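Side-chain contacts in hypothetical NUDIX hydrolase (Listeria monocytogenes, PDB 3SON), which probably hydrolyses a nucleoside diphosphate linked to another moiety in a metal-dependent manner, as other Nudix enzymes do, although its own substrate is not established: residues Leu9-Ile14 with Tyr20-Leu25; Glu56-Asp61 with Ile95-Cys100; Tyr102-Ser107 with Ser111-Val116; Ser120-Leu125 with Thr132-Leu137. All coordinates share one frame; numbering follows the deposited sequence. Where two conformers were deposited one is given.

Contact 1: residues Leu9-Ile14 with Tyr20-Leu25; sequences LVIPFI and YQFGVL
Y20 opens the pairing beside I14. Its CA lies 3.4 Å from I14 O in a CA-H...O contact, while its ring atom CD1 comes to 4.3 Å from F13 CD2, the two rings meeting at a slant. Q21 is held more firmly, as the partner of I14 in an antiparallel hydrogen-bonded pair: Q21 N donates to I14 O, and I14 N donates back to Q21 O, each at 2.9 Å. On that face the I14 side chain turns CG1 between its own backbone N and carbonyl carbon (chi1 52°), which sets CG1 3.7 Å from Q21 CB. W115 of the adjoining strand 110-116 packs on both residues. F22 then forms a non-hydrogen-bonded pair with F13 and looks to the other face. Its CD1 rests 3.9 Å from F13 CB, with I11 CG2 a little farther off, and helix 128-142 covers this side through L134, L137 and L141. G23 N closes the ladder with a nearly straight bond of 3.0 Å to P12 O, although it approaches from well above the carbonyl plane. Lacking a side chain, G23 lets the proline ring lie against its backbone, with P12 CD 3.3 Å from G23 O, a buried oxygen that has no polar partner in the model. Such pairing marks a twisted beta hairpin, here formed by strands 7-15 and 20-27 within the central mixed sheet of the Nudix fold.

Contact 2: residues Glu56-Asp61 with Ile95-Cys100; sequences EELNLD and IDLTSC. With CA (calcium ion), chain C.
L58, the last residue of the Nudix-box helix 46-58, and L60, just past its end, press their methyl groups against I95 and L97 where strand 87-96 runs out into a loop. The surfaces fit as two forks. L97 spreads its methyls over both leucines: CD1 stands 4.0 Å from L58 CD1, whereas CD2 lies 4.1 Å from L60 CD2, with the L60 and L97 side chains crossing at about a right angle. The fork of L60 is shared in turn, because its other branch, CD1, meets I95 CD1 tip to tip at 3.8 Å. That meeting depends on the stretched I95 side chain, whose CG1 is anti to the backbone N (chi1 180°). Between the two leucines the backbone leaves the helix at N59 with positive phi, and the turn lets L60 as well as L58 face the same hollow. V104 and L106 of the following loop border it, and P12 backs L97. Beyond L97 the loop is shaped by an Asx turn, T98 N donating to D96 OD1 at 3.0 Å. Away from this cluster, E57 points to the metal site, where calcium is bound by E57 OE2, E53 and A37. There a water 2.1 Å from the calcium donates a hydrogen bond to E56 OE1.

Contact 3: residues Tyr102-Ser107 with Ser111-Val116; sequences YQVTLS and SELRWV
L106 drives its CD1 methyl against the backbone of strand 110-116, an outer strand of the Nudix-fold sheet, in a contact where a loop folds back over the strand it leads into. This is the tight part: L106 CD1 sits 3.3 Å from L113 N and 3.4 Å from E112 C, so a methyl group rests directly on the peptide unit joining E112 and L113. The same methyl also touches L113 CB, at 4.0 Å. Two residues earlier in the loop, V104 CG1 comes to 3.9 Å from L113 CD2, the two side chains crossing at about a right angle. L113 puts CG anti to its own N (chi1 175°), and CG lies over one face of the W115 ring, offset toward its rim. L25 of strand 20-27 adds apolar cover for L106 and L113, and L60 and L97 do so for V104. The other side of each segment is looser and more polar. T105 turns its side chain away and is exposed, while its backbone is tied to L58. E112 likewise starts away from the loop and, with R114, reaches W33. The E112 carboxylate forms a salt bridge along the strand: R114 NE meets E112 OE2 at 3.0 Å, with the oxygen near the guanidinium plane but the nitrogen well above that of the carboxylate.

Contact 4: residues Ser120-Leu125 with Thr132-Leu137; sequences SAIQLL and TALYEL. Unlike the reference sequence in segment 120-125: I122 (reference Val).
L134 points one methyl, CD2, into a cup formed by A121, I122 and L125, the central feature of a helix-helix contact between helices 118-124 and 128-142, consecutive elements on one side of the Nudix-fold sheet. L134 holds CG anti to its backbone N (chi1 180°), a setting that extends the side chain from its own helix toward the other. The floor of the cup is A121 CB, which at 3.5 Å from L134 CD2 is closer than carbon atoms usually pack. Its two walls differ in direction. I122 leaves its helix to one side of the line between the two segments, yet its chain bends at CG1 (chi2 -76°) and brings CD1 back to 3.9 Å from L134 CD2; the two side chains pass at an oblique angle. L125, just beyond the last helical residue, points at the neighbouring helix from the start; it likewise slants across L134, and its CD1 stands 4.0 Å from the same methyl. One branch of L134 therefore serves all three partners, while L134 as a whole also packs on I11 and F22, joining the helix pair to the sheet. L124 of helix 118-124 packs on V24 and W33, which places that helix on the sheet as well. On another side of helix 128-142, Y135 meets the ring of F78 of the second subunit, with the planes at about 50°. Although L125 has left the helix in its backbone angles, its N still donates to A121 O, at 3.1 Å.

Contacts 1, 2 and 4 are buried, whereas contact 3 lies at the surface. Contact 1 is the hub: strand 7-15 bonds to the strand of contact 2 (F13 N to I95 O, 2.9 Å), strand 20-27 bonds to that of contact 3 (F22 N to V116 O, 2.8 Å), and F22 and I11 meet the helix residues L134 and L137 of contact 4. The loop of contact 3 is fastened to the helix end of contact 2 through N59 ND2 and T105 O. Contacts 2 and 4 do not touch, their centres being about 19 Å apart. Backbone bonds dominate contact 1; contacts 2 and 4 rest on methyl groups meeting one another, while in contact 3 a methyl also packs on backbone.

Contact 1: residues Leu9-Ile14 with Tyr20-Leu25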
loop_
_atom_site.group_PDB
_atom_site.type_symbol
_atom_site.label_atom_id
_atom_site.label_comp_id
_atom_site.label_asym_id
_atom_site.label_seq_id
_atom_site.Cartn_x
_atom_site.Cartn_y
_atom_site.Cartn_z
ATOM N N LEU A 9 6.551 8.601 4.861
ATOM C CA LEU A 9 7.028 8.857 3.515
ATOM C C LEU A 9 6.811 10.348 3.277
ATOM O O LEU A 9 5.791 10.918 3.689
ATOM C CB LEU A 9 6.288 8.017 2.469
ATOM C CG LEU A 9 6.772 8.094 1.016
ATOM C CD1 LEU A 9 7.857 7.057 0.783
ATOM C CD2 LEU A 9 5.596 7.867 0.069
ATOM N N VAL A 10 7.792 10.990 2.671
ATOM C CA VAL A 10 7.686 12.433 2.350
ATOM C C VAL A 10 8.142 12.741 0.920
ATOM O O VAL A 10 9.266 12.397 0.542
ATOM C CB VAL A 10 8.517 13.286 3.306
ATOM C CG1 VAL A 10 8.289 14.739 3.031
ATOM C CG2 VAL A 10 8.212 12.960 4.764
ATOM N N ILE A 11 7.238 13.332 0.117
ATOM C CA ILE A 11 7.474 13.593 -1.294
ATOM C C ILE A 11 7.814 15.066 -1.447
ATOM O O ILE A 11 6.969 15.919 -1.210
ATOM C CB ILE A 11 6.224 13.289 -2.145
ATOM C CG1 ILE A 11 5.804 11.821 -1.984
ATOM C CG2 ILE A 11 6.429 13.621 -3.659
ATOM C CD1 ILE A 11 4.501 11.486 -2.677
ATOM N N PRO A 12 9.055 15.386 -1.826
ATOM C CA PRO A 12 9.357 16.822 -2.107
ATOM C C PRO A 12 8.752 17.238 -3.444
ATOM O O PRO A 12 8.632 16.401 -4.359
ATOM C CB PRO A 12 10.890 16.823 -2.246
ATOM C CG PRO A 12 11.334 15.477 -1.800
ATOM C CD PRO A 12 10.214 14.543 -2.132
ATOM N N PHE A 13 8.306 18.500 -3.574
ATOM C CA PHE A 13 7.852 19.005 -4.872
ATOM C C PHE A 13 8.178 20.491 -5.041
ATOM O O PHE A 13 8.419 21.198 -4.052
ATOM C CB PHE A 13 6.353 18.790 -5.103
ATOM C CG PHE A 13 5.487 19.600 -4.203
ATOM C CD1 PHE A 13 5.156 19.136 -2.937
ATOM C CD2 PHE A 13 5.023 20.866 -4.597
ATOM C CE1 PHE A 13 4.370 19.874 -2.111
ATOM C CE2 PHE A 13 4.214 21.606 -3.774
ATOM C CZ PHE A 13 3.904 21.150 -2.521
ATOM N N ILE A 14 8.222 20.943 -6.307
ATOM C CA ILE A 14 8.482 22.360 -6.615
ATOM C C ILE A 14 7.507 22.779 -7.685
ATOM O O ILE A 14 7.155 21.974 -8.556
ATOM C CB ILE A 14 9.908 22.654 -7.117
ATOM C CG1 ILE A 14 10.274 21.732 -8.277
ATOM C CG2 ILE A 14 10.928 22.491 -6.011
ATOM C CD1 ILE A 14 11.681 21.962 -8.834
ATOM N N TYR A 20 4.449 21.156 -12.238
ATOM C CA TYR A 20 5.047 20.793 -10.986
ATOM C C TYR A 20 6.071 19.734 -11.268
ATOM O O TYR A 20 5.922 18.924 -12.210
ATOM C CB TYR A 20 4.012 20.226 -10.032
ATOM C CG TYR A 20 3.053 21.269 -9.510
ATOM C CD1 TYR A 20 3.389 22.034 -8.410
ATOM C CD2 TYR A 20 1.821 21.478 -10.108
ATOM C CE1 TYR A 20 2.525 22.997 -7.914
ATOM C CE2 TYR A 20 0.954 22.448 -9.627
ATOM C CZ TYR A 20 1.318 23.194 -8.514
ATOM O OH TYR A 20 0.491 24.172 -7.998
ATOM N N GLN A 21 7.141 19.778 -10.488
ATOM C CA GLN A 21 8.135 18.735 -10.494
ATOM C C GLN A 21 8.237 18.071 -9.120
ATOM O O GLN A 21 7.956 18.696 -8.078
ATOM C CB GLN A 21 9.471 19.276 -10.961
ATOM C CG GLN A 21 9.403 19.743 -12.422
ATOM C CD GLN A 21 10.756 19.795 -13.084
ATOM O OE1 GLN A 21 11.736 20.136 -12.457
ATOM N NE2 GLN A 21 10.814 19.435 -14.360
ATOM N N PHE A 22 8.736 16.839 -9.123
ATOM C CA PHE A 22 8.757 16.005 -7.953
ATOM C C PHE A 22 10.187 15.504 -7.751
ATOM O O PHE A 22 10.917 15.195 -8.720
ATOM C CB PHE A 22 7.779 14.843 -8.148
ATOM C CG PHE A 22 6.368 15.294 -8.394
ATOM C CD1 PHE A 22 5.584 15.643 -7.314
ATOM C CD2 PHE A 22 5.869 15.457 -9.663
ATOM C CE1 PHE A 22 4.318 16.130 -7.486
ATOM C CE2 PHE A 22 4.570 15.895 -9.859
ATOM C CZ PHE A 22 3.816 16.277 -8.769
ATOM N N GLY A 23 10.581 15.490 -6.500
ATOM C CA GLY A 23 11.917 15.200 -6.114
ATOM C C GLY A 23 12.101 13.711 -5.753
ATOM O O GLY A 23 11.423 13.176 -4.890
ATOM N N VAL A 24 12.916 13.011 -6.534
ATOM C CA VAL A 24 13.210 11.615 -6.219
ATOM C C VAL A 24 14.684 11.485 -5.912
ATOM O O VAL A 24 15.504 12.186 -6.486
ATOM C CB VAL A 24 12.851 10.654 -7.356
ATOM C CG1 VAL A 24 11.378 10.779 -7.708
ATOM C CG2 VAL A 24 13.636 10.969 -8.636
ATOM N N LEU A 25 15.003 10.514 -5.055
ATOM C CA LEU A 25 16.366 10.326 -4.518
ATOM C C LEU A 25 16.918 9.020 -4.952
ATOM O O LEU A 25 16.242 8.014 -4.833
ATOM C CB LEU A 25 16.333 10.374 -2.990
ATOM C CG LEU A 25 15.837 11.681 -2.324
ATOM C CD1 LEU A 25 15.512 11.473 -0.840
ATOM C CD2 LEU A 25 16.882 12.779 -2.418
#

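Contact 2: residues Glu56-Asp61 with Ile95-Cys100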
loop_
_atom_site.group_PDB
_atom_site.type_symbol
_atom_site.label_atom_id
_atom_site.label_comp_id
_atom_site.label_asym_id
_atom_site.label_seq_id
_atom_site.Cartn_x
_atom_site.Cartn_y
_atom_site.Cartn_z
ATOM N N GLU A 56 16.713 15.664 8.102
ATOM C CA GLU A 56 17.884 14.833 8.071
ATOM C C GLU A 56 18.281 14.573 6.610
ATOM O O GLU A 56 19.438 14.716 6.236
ATOM C CB GLU A 56 17.661 13.489 8.800
ATOM C CG GLU A 56 17.400 13.601 10.319
ATOM C CD GLU A 56 17.182 12.238 11.026
ATOM O OE1 GLU A 56 17.044 11.206 10.317
ATOM O OE2 GLU A 56 17.152 12.201 12.301
ATOM N N GLU A 57 17.318 14.239 5.771
ATOM C CA GLU A 57 17.685 13.803 4.423
ATOM C C GLU A 57 18.016 14.920 3.449
ATOM O O GLU A 57 18.785 14.691 2.511
ATOM C CB GLU A 57 16.596 12.890 3.842
ATOM C CG GLU A 57 16.417 11.591 4.631
ATOM C CD GLU A 57 15.643 10.542 3.873
ATOM O OE1 GLU A 57 15.592 10.623 2.616
ATOM O OE2 GLU A 57 15.069 9.632 4.513
ATOM N N LEU A 58 17.414 16.099 3.629
ATOM C CA LEU A 58 17.579 17.255 2.731
ATOM C C LEU A 58 18.399 18.430 3.293
ATOM O O LEU A 58 18.636 19.426 2.601
ATOM C CB LEU A 58 16.153 17.724 2.257
ATOM C CG LEU A 58 15.285 16.608 1.733
ATOM C CD1 LEU A 58 13.908 17.134 1.363
ATOM C CD2 LEU A 58 15.898 15.937 0.522
ATOM N N ASN A 59 18.911 18.242 4.513
ATOM C CA ASN A 59 19.717 19.212 5.245
ATOM C C ASN A 59 19.148 20.632 5.183
ATOM O O ASN A 59 19.813 21.577 4.766
ATOM C CB ASN A 59 21.170 19.104 4.800
ATOM C CG ASN A 59 21.810 17.821 5.289
ATOM O OD1 ASN A 59 22.018 17.635 6.488
ATOM N ND2 ASN A 59 22.056 16.896 4.377
ATOM N N LEU A 60 17.905 20.752 5.614
ATOM C CA LEU A 60 17.143 22.008 5.503
ATOM C C LEU A 60 17.198 22.820 6.793
ATOM O O LEU A 60 17.274 22.251 7.862
ATOM C CB LEU A 60 15.653 21.729 5.262
ATOM C CG LEU A 60 15.132 20.827 4.148
ATOM C CD1 LEU A 60 13.658 20.467 4.407
ATOM C CD2 LEU A 60 15.311 21.504 2.805
ATOM N N ASP A 61 17.094 24.145 6.682
ATOM C CA ASP A 61 16.876 25.015 7.860
ATOM C C ASP A 61 15.586 24.576 8.622
ATOM O O ASP A 61 15.034 23.509 8.343
ATOM C CB ASP A 61 16.809 26.488 7.433
ATOM C CG ASP A 61 15.659 26.772 6.473
ATOM O OD1 ASP A 61 15.940 27.136 5.310
ATOM O OD2 ASP A 61 14.482 26.624 6.872
ATOM N N ILE A 95 6.372 18.063 0.739
ATOM C CA ILE A 95 7.024 19.239 1.180
ATOM C C ILE A 95 7.281 20.115 0.010
ATOM O O ILE A 95 7.839 19.639 -0.998
ATOM C CB ILE A 95 8.306 18.857 2.007
ATOM C CG1 ILE A 95 9.077 20.092 2.516
ATOM C CG2 ILE A 95 9.265 17.908 1.245
ATOM C CD1 ILE A 95 10.033 19.713 3.620
ATOM N N ASP A 96 6.897 21.397 0.151
ATOM C CA ASP A 96 7.117 22.379 -0.907
ATOM C C ASP A 96 8.477 22.988 -0.788
ATOM O O ASP A 96 8.719 23.777 0.129
ATOM C CB ASP A 96 6.011 23.470 -0.843
ATOM C CG ASP A 96 5.971 24.395 -2.067
ATOM O OD1 ASP A 96 6.894 24.355 -2.925
ATOM O OD2 ASP A 96 4.959 25.164 -2.188
ATOM N N LEU A 97 9.368 22.699 -1.743
ATOM C CA LEU A 97 10.681 23.306 -1.736
ATOM C C LEU A 97 10.872 24.314 -2.871
ATOM O O LEU A 97 12.018 24.605 -3.231
ATOM C CB LEU A 97 11.758 22.245 -1.813
ATOM C CG LEU A 97 11.668 21.072 -0.793
ATOM C CD1 LEU A 97 12.696 20.001 -1.111
ATOM C CD2 LEU A 97 11.837 21.556 0.628
ATOM N N THR A 98 9.776 24.911 -3.361
ATOM C CA THR A 98 9.829 25.901 -4.448
ATOM C C THR A 98 10.767 27.074 -4.092
ATOM O O THR A 98 11.557 27.553 -4.940
ATOM C CB THR A 98 8.416 26.437 -4.790
ATOM O OG1 THR A 98 7.544 25.333 -5.088
ATOM C CG2 THR A 98 8.470 27.417 -5.995
ATOM N N SER A 99 10.746 27.506 -2.841
ATOM C CA SER A 99 11.572 28.654 -2.433
ATOM C C SER A 99 12.946 28.291 -1.880
ATOM O O SER A 99 13.741 29.172 -1.618
ATOM C CB SER A 99 10.824 29.487 -1.387
ATOM O OG SER A 99 10.689 28.736 -0.184
ATOM N N CYS A 100 13.255 27.002 -1.730
ATOM C CA CYS A 100 14.483 26.622 -1.033
ATOM C C CYS A 100 15.205 25.458 -1.631
ATOM O O CYS A 100 16.129 24.918 -1.007
ATOM C CB CYS A 100 14.202 26.361 0.457
ATOM S SG CYS A 100 13.113 24.957 0.784
HETATM CA CA CA C . 15.436 8.300 6.780
HETATM O O HOH W 1 16.825 8.775 8.349
HETATM O O HOH W 2 15.299 5.644 6.996
#

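Contact 3: residues Tyr102-Ser107 with Ser111-Val116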
loop_
_atom_site.group_PDB
_atom_site.type_symbol
_atom_site.label_atom_id
_atom_site.label_comp_id
_atom_site.label_asym_id
_atom_site.label_seq_id
_atom_site.Cartn_x
_atom_site.Cartn_y
_atom_site.Cartn_z
ATOM N N TYR A 102 17.445 25.354 -3.750
ATOM C CA TYR A 102 18.898 25.619 -3.832
ATOM C C TYR A 102 19.631 25.279 -2.548
ATOM O O TYR A 102 20.844 25.073 -2.559
ATOM C CB TYR A 102 19.215 27.086 -4.169
ATOM C CG TYR A 102 18.756 27.584 -5.536
ATOM C CD1 TYR A 102 18.309 26.698 -6.527
ATOM C CD2 TYR A 102 18.825 28.953 -5.855
ATOM C CE1 TYR A 102 17.894 27.162 -7.769
ATOM C CE2 TYR A 102 18.423 29.427 -7.097
ATOM C CZ TYR A 102 17.960 28.531 -8.056
ATOM O OH TYR A 102 17.563 28.991 -9.294
ATOM N N GLN A 103 18.917 25.275 -1.434
ATOM C CA GLN A 103 19.525 25.011 -0.151
ATOM C C GLN A 103 19.645 23.525 0.180
ATOM O O GLN A 103 20.291 23.166 1.159
ATOM C CB GLN A 103 18.732 25.680 0.954
ATOM C CG GLN A 103 18.772 27.192 0.882
ATOM C CD GLN A 103 17.901 27.831 1.933
ATOM O OE1 GLN A 103 18.295 27.945 3.098
ATOM N NE2 GLN A 103 16.713 28.262 1.530
ATOM N N VAL A 104 18.987 22.675 -0.595
ATOM C CA VAL A 104 18.937 21.268 -0.323
ATOM C C VAL A 104 20.302 20.603 -0.567
ATOM O O VAL A 104 20.928 20.849 -1.597
ATOM C CB VAL A 104 17.870 20.604 -1.238
ATOM C CG1 VAL A 104 17.885 19.098 -1.060
ATOM C CG2 VAL A 104 16.462 21.182 -0.942
ATOM N N THR A 105 20.800 19.869 0.407
ATOM C CA THR A 105 22.010 19.029 0.212
ATOM C C THR A 105 21.664 17.646 0.766
ATOM O O THR A 105 20.892 17.517 1.715
ATOM C CB THR A 105 23.337 19.621 0.842
ATOM O OG1 THR A 105 23.255 19.693 2.265
ATOM C CG2 THR A 105 23.682 21.095 0.280
ATOM N N LEU A 106 22.243 16.604 0.187
ATOM C CA LEU A 106 21.857 15.251 0.587
ATOM C C LEU A 106 22.835 14.655 1.601
ATOM O O LEU A 106 23.919 15.139 1.721
ATOM C CB LEU A 106 21.769 14.373 -0.650
ATOM C CG LEU A 106 20.755 14.850 -1.685
ATOM C CD1 LEU A 106 20.693 13.940 -2.919
ATOM C CD2 LEU A 106 19.424 14.947 -0.957
ATOM N N SER A 107 22.335 13.707 2.387
ATOM C CA SER A 107 23.156 12.891 3.267
ATOM C C SER A 107 23.883 11.830 2.461
ATOM O O SER A 107 23.617 11.637 1.250
ATOM C CB SER A 107 22.306 12.231 4.358
ATOM O OG SER A 107 21.527 11.159 3.871
ATOM N N SER A 111 22.772 9.653 -3.729
ATOM C CA SER A 111 23.721 10.126 -4.751
ATOM C C SER A 111 23.192 11.244 -5.637
ATOM O O SER A 111 23.950 11.866 -6.338
ATOM C CB SER A 111 24.151 8.984 -5.668
ATOM O OG SER A 111 23.095 8.440 -6.438
ATOM N N GLU A 112 21.914 11.472 -5.574
ATOM C CA GLU A 112 21.288 12.432 -6.446
ATOM C C GLU A 112 19.871 12.702 -5.942
ATOM O O GLU A 112 19.166 11.784 -5.545
ATOM C CB GLU A 112 21.299 11.899 -7.920
ATOM C CG GLU A 112 20.406 12.692 -8.881
ATOM C CD GLU A 112 20.500 12.276 -10.300
ATOM O OE1 GLU A 112 21.305 11.373 -10.640
ATOM O OE2 GLU A 112 19.805 12.905 -11.146
ATOM N N LEU A 113 19.466 13.987 -6.008
ATOM C CA LEU A 113 18.062 14.393 -5.976
ATOM C C LEU A 113 17.770 14.810 -7.440
ATOM O O LEU A 113 18.541 15.613 -8.006
ATOM C CB LEU A 113 17.855 15.616 -5.113
ATOM C CG LEU A 113 16.440 16.288 -5.036
ATOM C CD1 LEU A 113 15.424 15.363 -4.427
ATOM C CD2 LEU A 113 16.410 17.660 -4.355
ATOM N N ARG A 114 16.749 14.214 -8.051
ATOM C CA ARG A 114 16.317 14.592 -9.367
ATOM C C ARG A 114 14.883 15.126 -9.341
ATOM O O ARG A 114 13.974 14.516 -8.763
ATOM C CB ARG A 114 16.454 13.374 -10.299
ATOM C CG ARG A 114 16.315 13.717 -11.782
ATOM C CD ARG A 114 16.216 12.417 -12.574
ATOM N NE ARG A 114 17.534 11.810 -12.784
ATOM C CZ ARG A 114 17.773 10.698 -13.482
ATOM N NH1 ARG A 114 16.799 10.033 -14.095
ATOM N NH2 ARG A 114 19.024 10.253 -13.617
ATOM N N TRP A 115 14.713 16.287 -9.958
ATOM C CA TRP A 115 13.428 16.974 -10.076
ATOM C C TRP A 115 12.847 16.574 -11.418
ATOM O O TRP A 115 13.452 16.843 -12.491
ATOM C CB TRP A 115 13.669 18.479 -10.053
ATOM C CG TRP A 115 14.033 18.975 -8.723
ATOM C CD1 TRP A 115 15.231 19.500 -8.316
ATOM C CD2 TRP A 115 13.200 18.967 -7.548
ATOM N NE1 TRP A 115 15.203 19.814 -6.975
ATOM C CE2 TRP A 115 13.999 19.498 -6.464
ATOM C CE3 TRP A 115 11.903 18.544 -7.280
ATOM C CZ2 TRP A 115 13.509 19.615 -5.164
ATOM C CZ3 TRP A 115 11.444 18.632 -5.966
ATOM C CH2 TRP A 115 12.209 19.207 -4.948
ATOM N N VAL A 116 11.731 15.837 -11.387
ATOM C CA VAL A 116 11.190 15.176 -12.564
ATOM C C VAL A 116 9.685 15.406 -12.662
ATOM O O VAL A 116 9.028 15.741 -11.692
ATOM C CB VAL A 116 11.465 13.651 -12.486
ATOM C CG1 VAL A 116 12.976 13.392 -12.487
ATOM C CG2 VAL A 116 10.844 13.054 -11.214
#

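Contact 4: residues Ser120-Leu125 with Thr132-Leu137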
loop_
_atom_site.group_PDB
_atom_site.type_symbol
_atom_site.label_atom_id
_atom_site.label_comp_id
_atom_site.label_asym_id
_atom_site.label_seq_id
_atom_site.Cartn_x
_atom_site.Cartn_y
_atom_site.Cartn_z
ATOM N N SER A 120 7.546 10.973 -15.161
ATOM C CA SER A 120 8.917 10.492 -15.041
ATOM C C SER A 120 9.159 9.877 -13.692
ATOM O O SER A 120 9.726 8.807 -13.605
ATOM C CB SER A 120 9.931 11.598 -15.320
ATOM O OG SER A 120 9.828 11.985 -16.691
ATOM N N ALA A 121 8.558 10.497 -12.656
ATOM C CA ALA A 121 8.663 9.988 -11.274
ATOM C C ALA A 121 8.038 8.586 -11.151
ATOM O O ALA A 121 8.619 7.694 -10.510
ATOM C CB ALA A 121 7.977 10.970 -10.332
ATOM N N ILE A 122 6.850 8.393 -11.765
ATOM C CA ILE A 122 6.165 7.058 -11.774
ATOM C C ILE A 122 7.021 5.941 -12.372
ATOM O O ILE A 122 7.047 4.846 -11.813
ATOM C CB ILE A 122 4.788 7.105 -12.491
ATOM C CG1 ILE A 122 3.854 8.071 -11.778
ATOM C CG2 ILE A 122 4.235 5.683 -12.607
ATOM C CD1 ILE A 122 3.263 7.523 -10.471
ATOM N N GLN A 123 7.783 6.267 -13.443
ATOM C CA GLN A 123 8.719 5.359 -14.084
ATOM C C GLN A 123 9.934 4.973 -13.215
ATOM O O GLN A 123 10.439 3.823 -13.281
ATOM C CB GLN A 123 9.199 5.960 -15.431
ATOM C CG GLN A 123 8.143 5.946 -16.518
ATOM C CD GLN A 123 7.724 4.532 -16.843
ATOM O OE1 GLN A 123 8.557 3.700 -17.196
ATOM N NE2 GLN A 123 6.424 4.238 -16.692
ATOM N N LEU A 124 10.381 5.904 -12.377
ATOM C CA LEU A 124 11.530 5.693 -11.466
ATOM C C LEU A 124 11.152 4.839 -10.276
ATOM O O LEU A 124 11.975 4.076 -9.766
ATOM C CB LEU A 124 12.074 7.056 -10.976
ATOM C CG LEU A 124 12.885 7.937 -11.954
ATOM C CD1 LEU A 124 13.323 9.291 -11.420
ATOM C CD2 LEU A 124 14.062 7.196 -12.567
ATOM N N LEU A 125 9.940 5.032 -9.751
ATOM C CA LEU A 125 9.471 4.331 -8.535
ATOM C C LEU A 125 9.273 2.793 -8.628
ATOM O O LEU A 125 8.906 2.273 -9.690
ATOM C CB LEU A 125 8.163 5.011 -8.109
ATOM C CG LEU A 125 8.385 6.467 -7.631
ATOM C CD1 LEU A 125 7.031 7.145 -7.371
ATOM C CD2 LEU A 125 9.257 6.514 -6.378
ATOM N N THR A 132 0.971 5.492 -5.518
ATOM C CA THR A 132 -0.348 5.904 -5.068
ATOM C C THR A 132 -0.298 7.258 -4.361
ATOM O O THR A 132 -1.104 8.152 -4.702
ATOM C CB THR A 132 -1.017 4.860 -4.196
ATOM O OG1 THR A 132 -1.228 3.681 -4.995
ATOM C CG2 THR A 132 -2.404 5.379 -3.640
ATOM N N ALA A 133 0.632 7.430 -3.426
ATOM C CA ALA A 133 0.852 8.734 -2.758
ATOM C C ALA A 133 1.158 9.882 -3.777
ATOM O O ALA A 133 0.586 11.044 -3.714
ATOM C CB ALA A 133 1.956 8.606 -1.666
ATOM N N LEU A 134 1.922 9.544 -4.795
ATOM C CA LEU A 134 2.329 10.546 -5.772
ATOM C C LEU A 134 1.128 10.947 -6.619
ATOM O O LEU A 134 0.948 12.110 -6.893
ATOM C CB LEU A 134 3.476 10.029 -6.649
ATOM C CG LEU A 134 3.947 11.032 -7.702
ATOM C CD1 LEU A 134 4.463 12.256 -7.017
ATOM C CD2 LEU A 134 5.037 10.436 -8.591
ATOM N N TYR A 135 0.311 9.973 -7.026
ATOM C CA TYR A 135 -0.943 10.257 -7.749
ATOM C C TYR A 135 -1.803 11.260 -6.997
ATOM O O TYR A 135 -2.308 12.257 -7.564
ATOM C CB TYR A 135 -1.731 8.949 -7.970
ATOM C CG TYR A 135 -3.080 9.208 -8.477
ATOM C CD1 TYR A 135 -3.288 9.555 -9.788
ATOM C CD2 TYR A 135 -4.168 9.193 -7.624
ATOM C CE1 TYR A 135 -4.577 9.871 -10.254
ATOM C CE2 TYR A 135 -5.422 9.490 -8.074
ATOM C CZ TYR A 135 -5.617 9.837 -9.386
ATOM O OH TYR A 135 -6.914 10.135 -9.818
ATOM N N GLU A 136 -2.062 10.948 -5.742
ATOM C CA GLU A 136 -2.878 11.831 -4.880
ATOM C C GLU A 136 -2.267 13.253 -4.831
ATOM O O GLU A 136 -2.942 14.243 -4.980
ATOM C CB GLU A 136 -2.976 11.244 -3.471
ATOM C CG GLU A 136 -3.775 12.191 -2.586
ATOM C CD GLU A 136 -3.800 11.814 -1.117
ATOM O OE1 GLU A 136 -3.301 10.701 -0.720
ATOM O OE2 GLU A 136 -4.292 12.683 -0.337
ATOM N N LEU A 137 -0.990 13.341 -4.513
ATOM C CA LEU A 137 -0.320 14.651 -4.494
ATOM C C LEU A 137 -0.522 15.441 -5.806
ATOM O O LEU A 137 -0.809 16.652 -5.795
ATOM C CB LEU A 137 1.177 14.486 -4.220
ATOM C CG LEU A 137 2.045 15.777 -4.235
ATOM C CD1 LEU A 137 1.441 16.892 -3.372
ATOM C CD2 LEU A 137 3.545 15.524 -3.963
#